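Local coordinates for putative rRNA methyltransferase (Sorangium cellulosum, PDB 4RWZ), which probably methylates 16S rRNA of the 30S ribosomal subunit at the N1 position of an adenine, conferring resistance to aminoglycoside antibiotics, at residues A[12-15]-A[16-20]. Residues are numbered along the deposited sequence; the frame is centred on the assembly and turned at random.
Sequences WTRA and DLEAK
Thr13 and Asp16 close a capping box at the start of helix 14-21. With chi1 at 61°, Thr13 OG1 swings in over the helix start and accepts from Asp16 N at 3.2 Å. In return Thr13 N donates to Asp16 OD2 at 2.9 Å, meeting the oxygen from above the carboxylate plane. Two amides at the helix start are thus satisfied by side chains, and the negative carboxylate probably interacts favourably with the helix dipole. The first i to i+4 backbone hydrogen bonds follow: Leu17 N to Thr13 O, Glu18 N to Arg14 O and Ala19 N to Ala15 O.

Trp12, just ahead of the cap, folds its indole back along the helix. Its CB lies 3.9 Å from Asp16 OD2, and CG and CD2 pass Asp16 CB. Further out, CE3 reaches Leu17 CA at 3.9 Å, CZ3 also approaches Leu17 CD1, and at the far rim CH2 packs 3.6 Å from Lys20 CG. The lysine chain runs crosswise to the ring.

One turn apart, Arg14 and Glu18 form a salt bridge. Arg14 CG stands anti to its backbone N (chi1 168°), and the bend at chi2 helps place NE 2.9 Å from Glu18 OE2. The NE-H points almost straight at OE2, which sits nearly level with the guanidinium, while the carboxylate is rotated 74° against it. Arg14 NH1 donates to the carbonyl oxygens of Glu93 and Ala95, so separate nitrogens serve the two attachments.

The short helix follows the 2-5/8-11 hairpin and packs against the seven-stranded methyltransferase sheet: Trp12 and Leu17 both touch Tyr50 on strand 49-55 and Leu81 on edge strand 80-84.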
loop_
_atom_site.group_PDB
_atom_site.type_symbol
_atom_site.label_atom_id
_atom_site.label_comp_id
_atom_site.label_asym_id
_atom_site.label_seq_id
_atom_site.Cartn_x
_atom_site.Cartn_y
_atom_site.Cartn_z
ATOM N N TRP A 12 13.286 7.121 -11.533
ATOM C CA TRP A 12 12.788 6.288 -12.639
ATOM C C TRP A 12 11.693 7.044 -13.346
ATOM O O TRP A 12 11.066 7.898 -12.726
ATOM C CB TRP A 12 12.155 4.977 -12.148
ATOM C CG TRP A 12 13.122 3.901 -11.782
ATOM C CD1 TRP A 12 14.412 4.053 -11.370
ATOM C CD2 TRP A 12 12.862 2.499 -11.804
ATOM N NE1 TRP A 12 14.970 2.814 -11.124
ATOM C CE2 TRP A 12 14.038 1.846 -11.390
ATOM C CE3 TRP A 12 11.745 1.731 -12.143
ATOM C CZ2 TRP A 12 14.128 0.461 -11.295
ATOM C CZ3 TRP A 12 11.830 0.353 -12.033
ATOM C CH2 TRP A 12 13.015 -0.268 -11.613
ATOM N N THR A 13 11.471 6.728 -14.629
ATOM C CA THR A 13 10.333 7.252 -15.391
ATOM C C THR A 13 9.296 6.151 -15.491
ATOM O O THR A 13 9.567 5.012 -15.113
ATOM C CB THR A 13 10.726 7.656 -16.833
ATOM O OG1 THR A 13 11.219 6.504 -17.534
ATOM C CG2 THR A 13 11.804 8.718 -16.827
ATOM N N ARG A 14 8.112 6.477 -16.008
ATOM C CA ARG A 14 7.059 5.483 -16.171
ATOM C C ARG A 14 7.527 4.418 -17.174
ATOM O O ARG A 14 7.256 3.223 -16.994
ATOM C CB ARG A 14 5.730 6.162 -16.580
ATOM C CG ARG A 14 4.586 5.245 -17.074
ATOM C CD ARG A 14 3.755 4.610 -15.936
ATOM N NE ARG A 14 2.664 3.806 -16.495
ATOM C CZ ARG A 14 1.510 3.532 -15.880
ATOM N NH1 ARG A 14 1.274 3.982 -14.641
ATOM N NH2 ARG A 14 0.589 2.797 -16.506
ATOM N N ALA A 15 8.300 4.842 -18.181
ATOM C CA ALA A 15 8.826 3.917 -19.190
ATOM C C ALA A 15 9.831 2.934 -18.588
ATOM O O ALA A 15 9.853 1.773 -18.975
ATOM C CB ALA A 15 9.455 4.684 -20.383
ATOM N N ASP A 16 10.645 3.406 -17.640
ATOM C CA ASP A 16 11.550 2.548 -16.875
ATOM C C ASP A 16 10.758 1.489 -16.125
ATOM O O ASP A 16 11.083 0.304 -16.156
ATOM C CB ASP A 16 12.304 3.369 -15.832
ATOM C CG ASP A 16 13.314 4.302 -16.435
ATOM O OD1 ASP A 16 13.731 4.049 -17.585
ATOM O OD2 ASP A 16 13.672 5.296 -15.757
ATOM N N LEU A 17 9.701 1.935 -15.456
ATOM C CA LEU A 17 8.868 1.046 -14.669
ATOM C C LEU A 17 8.183 0.061 -15.604
ATOM O O LEU A 17 8.213 -1.158 -15.370
ATOM C CB LEU A 17 7.832 1.842 -13.848
ATOM C CG LEU A 17 6.863 1.002 -12.999
ATOM C CD1 LEU A 17 7.652 0.066 -12.044
ATOM C CD2 LEU A 17 5.881 1.871 -12.227
ATOM N N GLU A 18 7.616 0.571 -16.695
ATOM C CA GLU A 18 6.930 -0.314 -17.643
ATOM C C GLU A 18 7.849 -1.379 -18.234
ATOM O O GLU A 18 7.414 -2.487 -18.548
ATOM C CB GLU A 18 6.237 0.489 -18.746
ATOM C CG GLU A 18 4.940 1.114 -18.280
ATOM C CD GLU A 18 4.339 2.077 -19.293
ATOM O OE1 GLU A 18 4.979 2.306 -20.350
ATOM O OE2 GLU A 18 3.227 2.601 -19.030
ATOM N N ALA A 19 9.121 -1.045 -18.371
ATOM C CA ALA A 19 10.105 -1.994 -18.859
ATOM C C ALA A 19 10.248 -3.157 -17.883
ATOM O O ALA A 19 10.427 -4.300 -18.301
ATOM C CB ALA A 19 11.436 -1.305 -19.065
ATOM N N LYS A 20 10.188 -2.856 -16.584
ATOM C CA LYS A 20 10.300 -3.882 -15.543
ATOM C C LYS A 20 9.025 -4.694 -15.372
ATOM O O LYS A 20 9.089 -5.884 -15.109
ATOM C CB LYS A 20 10.686 -3.262 -14.197
ATOM C CG LYS A 20 12.036 -2.573 -14.193
ATOM C CD LYS A 20 13.164 -3.560 -14.408
ATOM C CE LYS A 20 14.499 -2.844 -14.392
ATOM N NZ LYS A 20 15.537 -3.672 -13.748
#